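Long-range contacts in NmrA family protein (Shigella flexneri 2a, PDB 3QVO), which is of unknown function but has a Rossmann fold and, as an NmrA family member, probably binds NAD(P): residues V26-A31 against I49-F54; Q89-A94 against V117-F122; I178-L183 against N222-D227. All blocks are in the same frame, centred on the assembly; numbering follows the deposited sequence.

Contact 1 of 3, residues V26-A31 against I49-F54; sequences VLILGA and IKQTLF
Val26 and Ile28, alternating N and O, make four straight backbone hydrogen bonds to Lys50, Thr52 and Phe54 of the parallel strand. Val26 N gives to Lys50 O, Thr52 N returns to Val26 O at 2.8 Å, Ile28 N takes Thr52 O in the straightest of them (178° at the hydrogen), and Phe54 N goes back to Ile28 O. Past the strand the chain turns through Gly30, and Phe54 O meets two amides: Ala31 N at 3.1 Å, above the carbonyl plane, and Gly30 N in a weak, bent bond. At Gly30's backbone angles (phi 80°) a CB would press on Leu29 O, which glycine avoids. The two strands and helix 34-43 between them form the first beta-alpha-beta unit of the Rossmann fold, and the turn after the first strand is where relatives bind the dinucleotide, probably so here too.

On one face Leu27 CD1 touches Thr52 CG2 at 3.6 Å, and Leu29 CD2 meets the Phe54 ring obliquely, 3.5 Å from Phe54 CD2. On the other, Ile28 and Leu53 lie side by side, with Ile28 CD1 3.6 Å from Leu53 CD2, while Ala31 CB closes on Leu53 CB. Gln51, its CG wedged between backbone N and carbonyl carbon (chi1 53°), extends its amide so that NE2 bonds Asn68 OD1 and Ile40 O; the buried OE1 lies beside Ile28 CD1 and has no polar partner in the model.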
loop_
_atom_site.group_PDB
_atom_site.type_symbol
_atom_site.label_atom_id
_atom_site.label_comp_id
_atom_site.label_asym_id
_atom_site.label_seq_id
_atom_site.Cartn_x
_atom_site.Cartn_y
_atom_site.Cartn_z
ATOM N N VAL A 26 -9.098 2.212 -9.178
ATOM C CA VAL A 26 -8.088 2.041 -8.175
ATOM C C VAL A 26 -7.255 3.315 -8.071
ATOM O O VAL A 26 -6.788 3.827 -9.099
ATOM C CB VAL A 26 -7.186 0.873 -8.528
ATOM C CG1 VAL A 26 -6.085 0.762 -7.548
ATOM C CG2 VAL A 26 -7.989 -0.404 -8.571
ATOM N N LEU A 27 -7.125 3.860 -6.848
ATOM C CA LEU A 27 -6.289 5.040 -6.610
ATOM C C LEU A 27 -5.004 4.615 -5.937
ATOM O O LEU A 27 -5.048 3.979 -4.890
ATOM C CB LEU A 27 -7.033 6.039 -5.740
ATOM C CG LEU A 27 -6.294 7.279 -5.275
ATOM C CD1 LEU A 27 -5.823 8.158 -6.443
ATOM C CD2 LEU A 27 -7.163 7.994 -4.275
ATOM N N ILE A 28 -3.870 4.935 -6.559
ATOM C CA ILE A 28 -2.582 4.573 -6.044
ATOM C C ILE A 28 -1.966 5.848 -5.485
ATOM O O ILE A 28 -1.608 6.767 -6.248
ATOM C CB ILE A 28 -1.711 3.929 -7.149
ATOM C CG1 ILE A 28 -2.409 2.647 -7.648
ATOM C CG2 ILE A 28 -0.313 3.609 -6.620
ATOM C CD1 ILE A 28 -1.705 1.888 -8.691
ATOM N N LEU A 29 -1.872 5.922 -4.149
ATOM C CA LEU A 29 -1.249 7.065 -3.488
ATOM C C LEU A 29 0.213 6.803 -3.289
ATOM O O LEU A 29 0.559 5.766 -2.806
ATOM C CB LEU A 29 -1.888 7.271 -2.132
ATOM C CG LEU A 29 -3.368 7.575 -2.214
ATOM C CD1 LEU A 29 -3.889 7.525 -0.782
ATOM C CD2 LEU A 29 -3.560 8.937 -2.927
ATOM N N GLY A 30 1.084 7.724 -3.662
ATOM C CA GLY A 30 2.542 7.448 -3.623
ATOM C C GLY A 30 2.970 6.642 -4.841
ATOM O O GLY A 30 3.763 5.694 -4.761
ATOM N N ALA A 31 2.441 7.016 -5.996
ATOM C CA ALA A 31 2.544 6.150 -7.183
ATOM C C ALA A 31 3.955 6.126 -7.747
ATOM O O ALA A 31 4.258 5.285 -8.547
ATOM C CB ALA A 31 1.543 6.560 -8.259
ATOM N N ILE A 49 -9.811 -2.148 -15.298
ATOM C CA ILE A 49 -9.367 -1.319 -14.214
ATOM C C ILE A 49 -9.041 0.047 -14.782
ATOM O O ILE A 49 -8.472 0.155 -15.864
ATOM C CB ILE A 49 -8.032 -1.803 -13.652
ATOM C CG1 ILE A 49 -8.196 -3.190 -13.050
ATOM C CG2 ILE A 49 -7.414 -0.704 -12.723
ATOM C CD1 ILE A 49 -8.477 -3.255 -11.628
ATOM N N LYS A 50 -9.372 1.082 -14.056
ATOM C CA LYS A 50 -8.802 2.383 -14.327
ATOM C C LYS A 50 -7.952 2.735 -13.114
ATOM O O LYS A 50 -8.485 2.783 -11.991
ATOM C CB LYS A 50 -9.875 3.431 -14.516
ATOM C CG LYS A 50 -9.298 4.854 -14.578
ATOM C CD LYS A 50 -10.381 5.962 -14.681
ATOM C CE LYS A 50 -9.869 7.321 -14.092
ATOM N NZ LYS A 50 -10.818 8.522 -14.344
ATOM N N GLN A 51 -6.656 2.985 -13.317
ATOM C CA GLN A 51 -5.781 3.295 -12.167
ATOM C C GLN A 51 -5.386 4.757 -12.156
ATOM O O GLN A 51 -4.912 5.285 -13.142
ATOM C CB GLN A 51 -4.534 2.382 -12.129
ATOM C CG GLN A 51 -3.698 2.307 -13.400
ATOM C CD GLN A 51 -2.532 1.341 -13.264
ATOM O OE1 GLN A 51 -2.021 1.153 -12.166
ATOM N NE2 GLN A 51 -2.074 0.766 -14.376
ATOM N N THR A 52 -5.640 5.422 -11.045
ATOM C CA THR A 52 -5.306 6.809 -10.899
ATOM C C THR A 52 -4.039 6.871 -10.085
ATOM O O THR A 52 -3.984 6.335 -8.994
ATOM C CB THR A 52 -6.393 7.530 -10.167
ATOM O OG1 THR A 52 -7.610 7.415 -10.904
ATOM C CG2 THR A 52 -6.018 9.020 -9.928
ATOM N N LEU A 53 -3.022 7.527 -10.623
ATOM C CA LEU A 53 -1.680 7.494 -10.055
ATOM C C LEU A 53 -1.377 8.877 -9.509
ATOM O O LEU A 53 -1.115 9.824 -10.257
ATOM C CB LEU A 53 -0.677 7.104 -11.114
ATOM C CG LEU A 53 -0.996 5.829 -11.908
ATOM C CD1 LEU A 53 0.128 5.540 -12.907
ATOM C CD2 LEU A 53 -1.264 4.592 -11.029
ATOM N N PHE A 54 -1.432 8.976 -8.184
ATOM C CA PHE A 54 -1.325 10.214 -7.455
ATOM C C PHE A 54 0.079 10.290 -6.886
ATOM O O PHE A 54 0.460 9.442 -6.098
ATOM C CB PHE A 54 -2.330 10.118 -6.330
ATOM C CG PHE A 54 -2.559 11.372 -5.562
ATOM C CD1 PHE A 54 -3.545 12.282 -5.956
ATOM C CD2 PHE A 54 -1.879 11.591 -4.362
ATOM C CE1 PHE A 54 -3.807 13.410 -5.180
ATOM C CE2 PHE A 54 -2.111 12.708 -3.597
ATOM C CZ PHE A 54 -3.080 13.637 -3.994
#

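Contact 2 of 3, residues Q89-A94 against V117-F122; sequences QDIVYA and VKRLIF
Val92 is held through both its backbone N and its O by the neighbouring strand: N donates to Arg119 O at 2.8 Å and O accepts from Ile121 N. Ala94 N then takes Ile121 O, continuing the parallel pairing. Before the strands begin, a water bridges the two segments, donating to Asp90 O and accepting from Lys118 N at 3.0 Å.

On the face bearing Val92 and Ala94, Val92 CG1 packs 3.7 Å from Leu120 CD1, brought there with Leu120 CG anti to the backbone N (chi1 175°). Val92 CG2 meets Val117 CG1, the two side chains crossing near a right angle, and Ala94 CB sits obliquely against the Phe122 ring, 3.5 Å from Phe122 CD2. On the other face Ile91 CG1 runs alongside the CB and CG of Arg119. The Tyr93 ring turns its edge to the backbone O of Ile121, which lies in its plane.

The Arg119 guanidinium is fixed beyond the pair by Pro211 O, Glu164 O and Thr166 OG1. Helix 101-114, the crossover of this beta-alpha-beta unit, covers Val92, Val117 and Leu120 through Met112; helix 197-209 packs on Tyr93, Arg119 and Ile121, and strand 24-29 flanks strand 91-95.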
loop_
_atom_site.group_PDB
_atom_site.type_symbol
_atom_site.label_atom_id
_atom_site.label_comp_id
_atom_site.label_asym_id
_atom_site.label_seq_id
_atom_site.Cartn_x
_atom_site.Cartn_y
_atom_site.Cartn_z
ATOM N N GLN A 89 -13.771 6.542 -6.637
ATOM C CA GLN A 89 -12.852 5.415 -6.539
ATOM C C GLN A 89 -13.464 4.237 -5.807
ATOM O O GLN A 89 -14.307 4.400 -4.961
ATOM C CB GLN A 89 -11.561 5.801 -5.822
ATOM C CG GLN A 89 -10.783 6.964 -6.442
ATOM C CD GLN A 89 -10.191 6.650 -7.798
ATOM O OE1 GLN A 89 -10.194 5.500 -8.228
ATOM N NE2 GLN A 89 -9.611 7.663 -8.448
ATOM N N ASP A 90 -12.991 3.051 -6.109
ATOM C CA ASP A 90 -13.465 1.836 -5.449
ATOM C C ASP A 90 -12.436 1.292 -4.466
ATOM O O ASP A 90 -12.808 0.709 -3.478
ATOM C CB ASP A 90 -13.795 0.786 -6.510
ATOM C CG ASP A 90 -14.837 1.291 -7.465
ATOM O OD1 ASP A 90 -15.892 1.708 -6.953
ATOM O OD2 ASP A 90 -14.600 1.373 -8.703
ATOM N N ILE A 91 -11.154 1.444 -4.759
ATOM C CA ILE A 91 -10.116 0.788 -3.978
ATOM C C ILE A 91 -8.949 1.728 -3.912
ATOM O O ILE A 91 -8.535 2.266 -4.930
ATOM C CB ILE A 91 -9.636 -0.516 -4.607
ATOM C CG1 ILE A 91 -10.716 -1.593 -4.570
ATOM C CG2 ILE A 91 -8.468 -1.078 -3.859
ATOM C CD1 ILE A 91 -10.412 -2.791 -5.483
ATOM N N VAL A 92 -8.461 1.957 -2.693
ATOM C CA VAL A 92 -7.311 2.817 -2.447
ATOM C C VAL A 92 -6.167 1.942 -2.038
ATOM O O VAL A 92 -6.313 1.075 -1.176
ATOM C CB VAL A 92 -7.599 3.839 -1.322
ATOM C CG1 VAL A 92 -6.346 4.672 -1.004
ATOM C CG2 VAL A 92 -8.745 4.741 -1.727
ATOM N N TYR A 93 -5.037 2.186 -2.690
ATOM C CA TYR A 93 -3.819 1.523 -2.403
ATOM C C TYR A 93 -2.818 2.605 -2.058
ATOM O O TYR A 93 -2.499 3.453 -2.882
ATOM C CB TYR A 93 -3.376 0.680 -3.594
ATOM C CG TYR A 93 -1.873 0.412 -3.612
ATOM C CD1 TYR A 93 -1.187 0.218 -2.446
ATOM C CD2 TYR A 93 -1.163 0.314 -4.807
ATOM C CE1 TYR A 93 0.153 -0.017 -2.416
ATOM C CE2 TYR A 93 0.227 0.083 -4.772
ATOM C CZ TYR A 93 0.852 -0.068 -3.544
ATOM O OH TYR A 93 2.185 -0.298 -3.429
ATOM N N ALA A 94 -2.365 2.574 -0.804
ATOM C CA ALA A 94 -1.484 3.543 -0.229
ATOM C C ALA A 94 -0.158 2.869 0.071
ATOM O O ALA A 94 -0.107 1.822 0.731
ATOM C CB ALA A 94 -2.068 4.096 1.065
ATOM N N VAL A 117 -15.829 5.958 -0.138
ATOM C CA VAL A 117 -14.955 4.866 -0.541
ATOM C C VAL A 117 -14.636 4.050 0.687
ATOM O O VAL A 117 -14.351 4.639 1.731
ATOM C CB VAL A 117 -13.654 5.429 -1.099
ATOM C CG1 VAL A 117 -12.779 4.325 -1.625
ATOM C CG2 VAL A 117 -13.985 6.507 -2.208
ATOM N N LYS A 118 -14.687 2.713 0.572
ATOM C CA LYS A 118 -14.539 1.810 1.708
ATOM C C LYS A 118 -13.252 0.975 1.768
ATOM O O LYS A 118 -12.831 0.594 2.859
ATOM C CB LYS A 118 -15.706 0.818 1.709
ATOM C CG LYS A 118 -17.052 1.402 2.054
ATOM C CD LYS A 118 -18.174 0.382 1.860
ATOM C CE LYS A 118 -19.545 0.941 2.353
ATOM N NZ LYS A 118 -19.889 2.286 1.734
ATOM N N ARG A 119 -12.696 0.607 0.610
ATOM C CA ARG A 119 -11.667 -0.431 0.536
ATOM C C ARG A 119 -10.272 0.145 0.440
ATOM O O ARG A 119 -9.952 0.830 -0.556
ATOM C CB ARG A 119 -11.935 -1.369 -0.648
ATOM C CG ARG A 119 -11.090 -2.633 -0.603
ATOM C CD ARG A 119 -11.545 -3.580 0.464
ATOM N NE ARG A 119 -10.761 -4.808 0.456
ATOM C CZ ARG A 119 -9.664 -5.032 1.166
ATOM N NH1 ARG A 119 -9.064 -6.185 1.054
ATOM N NH2 ARG A 119 -9.184 -4.142 2.017
ATOM N N LEU A 120 -9.454 -0.139 1.469
ATOM C CA LEU A 120 -8.100 0.384 1.615
ATOM C C LEU A 120 -7.070 -0.709 1.782
ATOM O O LEU A 120 -7.227 -1.622 2.616
ATOM C CB LEU A 120 -8.034 1.300 2.853
ATOM C CG LEU A 120 -6.671 1.885 3.277
ATOM C CD1 LEU A 120 -6.106 2.880 2.210
ATOM C CD2 LEU A 120 -6.785 2.529 4.653
ATOM N N ILE A 121 -6.003 -0.623 0.987
ATOM C CA ILE A 121 -4.817 -1.485 1.131
ATOM C C ILE A 121 -3.700 -0.539 1.513
ATOM O O ILE A 121 -3.407 0.403 0.767
ATOM C CB ILE A 121 -4.466 -2.219 -0.187
ATOM C CG1 ILE A 121 -5.668 -3.029 -0.663
ATOM C CG2 ILE A 121 -3.258 -3.118 0.020
ATOM C CD1 ILE A 121 -5.544 -3.612 -2.080
ATOM N N PHE A 122 -3.128 -0.726 2.700
ATOM C CA PHE A 122 -2.213 0.242 3.252
ATOM C C PHE A 122 -0.911 -0.454 3.686
ATOM O O PHE A 122 -0.909 -1.353 4.559
ATOM C CB PHE A 122 -2.875 0.953 4.427
ATOM C CG PHE A 122 -2.227 2.294 4.826
ATOM C CD1 PHE A 122 -1.096 2.337 5.593
ATOM C CD2 PHE A 122 -2.803 3.504 4.468
ATOM C CE1 PHE A 122 -0.540 3.569 5.983
ATOM C CE2 PHE A 122 -2.255 4.725 4.835
ATOM C CZ PHE A 122 -1.131 4.761 5.585
HETATM O O HOH W 1 -14.792 1.066 -1.951
#

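Contact 3 of 3, residues I178-L183 against N222-D227; sequences IIDYEL and NQPGTD
Glu182 and Asn222 exchange backbone hydrogen bonds as an antiparallel hydrogen-bonded pair: Asn222 N gives a straight bond to Glu182 O at 3.0 Å, whereas Glu182 N to Asn222 O is more bent (139° at the hydrogen). Asn222 O also faces Tyr181 CA in a CA-H...O contact, and another brings Gln223 CA to 3.3 Å from Asp180 O.

Among side chains, Asn222 ND2 gives to Glu182 OE2 at 3.2 Å, on its anti lone pair, with carboxylate and amide planes turned 62° apart. Glu182 CG (chi1 66°) and Asn222 CG each lie between backbone N and carbonyl carbon, turning both polar ends to each other on one face. ND2 makes a short bond to Gln223 O from well above the carbonyl plane; Gln223 O also accepts from Thr226 OG1, on the opposite face. Buried Asn222 OD1 has no polar partner in the model. A water donates to Asp180 O and Gln223 OE1.

Pro224 CD packs 3.3 Å from Asp180 OD1, and the ring slides past the oppositely directed Glu182 side chain.

Strand 182-184 is a short antiparallel addition to strand 217-222 in the otherwise parallel Rossmann-type sheet; helix 197-209 receives Tyr181 and Leu183, and Lys191 touches Glu182 and Asn222.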
loop_
_atom_site.group_PDB
_atom_site.type_symbol
_atom_site.label_atom_id
_atom_site.label_comp_id
_atom_site.label_asym_id
_atom_site.label_seq_id
_atom_site.Cartn_x
_atom_site.Cartn_y
_atom_site.Cartn_z
ATOM N N ILE A 178 11.581 -12.100 -8.043
ATOM C CA ILE A 178 10.844 -13.300 -7.674
ATOM C C ILE A 178 9.551 -12.974 -6.935
ATOM O O ILE A 178 9.417 -11.909 -6.346
ATOM C CB ILE A 178 11.709 -14.215 -6.783
ATOM C CG1 ILE A 178 11.273 -15.681 -6.911
ATOM C CG2 ILE A 178 11.670 -13.751 -5.329
ATOM C CD1 ILE A 178 12.440 -16.703 -7.009
ATOM N N ILE A 179 8.611 -13.907 -6.979
ATOM C CA ILE A 179 7.400 -13.817 -6.206
ATOM C C ILE A 179 7.398 -15.028 -5.307
ATOM O O ILE A 179 7.152 -16.128 -5.760
ATOM C CB ILE A 179 6.146 -13.821 -7.088
ATOM C CG1 ILE A 179 6.069 -12.525 -7.910
ATOM C CG2 ILE A 179 4.907 -13.992 -6.215
ATOM C CD1 ILE A 179 5.017 -12.570 -9.091
ATOM N N ASP A 180 7.714 -14.825 -4.030
ATOM C CA ASP A 180 7.881 -15.938 -3.083
ATOM C C ASP A 180 7.602 -15.423 -1.668
ATOM O O ASP A 180 8.415 -14.703 -1.073
ATOM C CB ASP A 180 9.298 -16.533 -3.204
ATOM C CG ASP A 180 9.476 -17.830 -2.415
ATOM O OD1 ASP A 180 8.471 -18.381 -1.928
ATOM O OD2 ASP A 180 10.629 -18.309 -2.272
ATOM N N TYR A 181 6.433 -15.756 -1.138
ATOM C CA TYR A 181 6.030 -15.178 0.125
ATOM C C TYR A 181 5.041 -16.019 0.894
ATOM O O TYR A 181 4.488 -17.007 0.382
ATOM C CB TYR A 181 5.491 -13.762 -0.076
ATOM C CG TYR A 181 4.142 -13.668 -0.750
ATOM C CD1 TYR A 181 2.960 -13.822 -0.034
ATOM C CD2 TYR A 181 4.048 -13.395 -2.106
ATOM C CE1 TYR A 181 1.730 -13.735 -0.659
ATOM C CE2 TYR A 181 2.817 -13.301 -2.740
ATOM C CZ TYR A 181 1.664 -13.469 -2.013
ATOM O OH TYR A 181 0.451 -13.362 -2.661
ATOM N N GLU A 182 4.890 -15.620 2.156
ATOM C CA GLU A 182 3.957 -16.209 3.109
ATOM C C GLU A 182 3.572 -15.101 4.080
ATOM O O GLU A 182 4.278 -14.107 4.194
ATOM C CB GLU A 182 4.564 -17.418 3.834
ATOM C CG GLU A 182 5.745 -17.114 4.762
ATOM C CD GLU A 182 6.413 -18.379 5.310
ATOM O OE1 GLU A 182 5.886 -19.494 5.069
ATOM O OE2 GLU A 182 7.469 -18.253 5.970
ATOM N N LEU A 183 2.451 -15.295 4.764
ATOM C CA LEU A 183 1.796 -14.266 5.514
ATOM C C LEU A 183 1.650 -14.658 6.960
ATOM O O LEU A 183 1.374 -15.808 7.270
ATOM C CB LEU A 183 0.390 -14.081 4.955
ATOM C CG LEU A 183 0.303 -13.777 3.467
ATOM C CD1 LEU A 183 -1.158 -13.817 3.033
ATOM C CD2 LEU A 183 0.947 -12.419 3.192
ATOM N N ASN A 222 6.619 -12.190 4.460
ATOM C CA ASN A 222 8.033 -12.556 4.321
ATOM C C ASN A 222 8.286 -13.692 3.298
ATOM O O ASN A 222 7.424 -14.519 3.052
ATOM C CB ASN A 222 8.599 -12.966 5.684
ATOM C CG ASN A 222 8.114 -14.324 6.122
ATOM O OD1 ASN A 222 7.056 -14.430 6.734
ATOM N ND2 ASN A 222 8.875 -15.379 5.787
ATOM N N GLN A 223 9.494 -13.725 2.741
ATOM C CA GLN A 223 9.945 -14.815 1.900
ATOM C C GLN A 223 10.164 -16.032 2.804
ATOM O O GLN A 223 10.667 -15.876 3.914
ATOM C CB GLN A 223 11.241 -14.385 1.206
ATOM C CG GLN A 223 11.858 -15.354 0.216
ATOM C CD GLN A 223 12.982 -14.693 -0.618
ATOM O OE1 GLN A 223 12.845 -13.543 -1.114
ATOM N NE2 GLN A 223 14.094 -15.419 -0.783
ATOM N N PRO A 224 9.729 -17.226 2.382
ATOM C CA PRO A 224 9.954 -18.389 3.227
ATOM C C PRO A 224 11.421 -18.754 3.312
ATOM O O PRO A 224 12.164 -18.529 2.357
ATOM C CB PRO A 224 9.194 -19.509 2.511
ATOM C CG PRO A 224 8.190 -18.829 1.658
ATOM C CD PRO A 224 8.797 -17.515 1.282
ATOM N N GLY A 225 11.822 -19.349 4.434
ATOM C CA GLY A 225 13.202 -19.848 4.605
ATOM C C GLY A 225 14.236 -18.728 4.637
ATOM O O GLY A 225 15.279 -18.818 4.019
ATOM N N THR A 226 13.912 -17.634 5.318
ATOM C CA THR A 226 14.846 -16.519 5.494
ATOM C C THR A 226 14.827 -16.116 6.960
ATOM O O THR A 226 15.020 -14.943 7.313
ATOM C CB THR A 226 14.435 -15.311 4.633
ATOM O OG1 THR A 226 13.123 -14.883 5.023
ATOM C CG2 THR A 226 14.489 -15.668 3.162
ATOM N N ASP A 227 14.542 -17.100 7.802
ATOM C CA ASP A 227 14.481 -16.891 9.229
ATOM C C ASP A 227 15.930 -16.578 9.681
ATOM O O ASP A 227 16.880 -17.041 9.065
ATOM C CB ASP A 227 13.919 -18.155 9.907
ATOM C CG ASP A 227 13.730 -17.998 11.410
ATOM O OD1 ASP A 227 13.174 -16.965 11.865
ATOM O OD2 ASP A 227 14.167 -18.940 12.125
HETATM O O HOH W 2 10.489 -12.477 -1.983
#

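Contacts 1 and 2 belong to the buried body of one sheet and each closes a right-handed parallel crossover, whereas contact 3 lies near the surface, its centre about 27 Å and 25 Å from theirs and on the opposite side of the chain's centre. Strands 24-29 and 91-95 are neighbours, so the first two contacts meet directly: Leu27 O with Tyr93 N and Leu29 N with Tyr93 O, probably hydrogen-bonded. Both rely on regular backbone bonds with aliphatic and aromatic packing on the two faces. Contact 3 reaches the same sheet through an antiparallel edge, and there carboxylate, amide, proline and water replace most of the apolar packing.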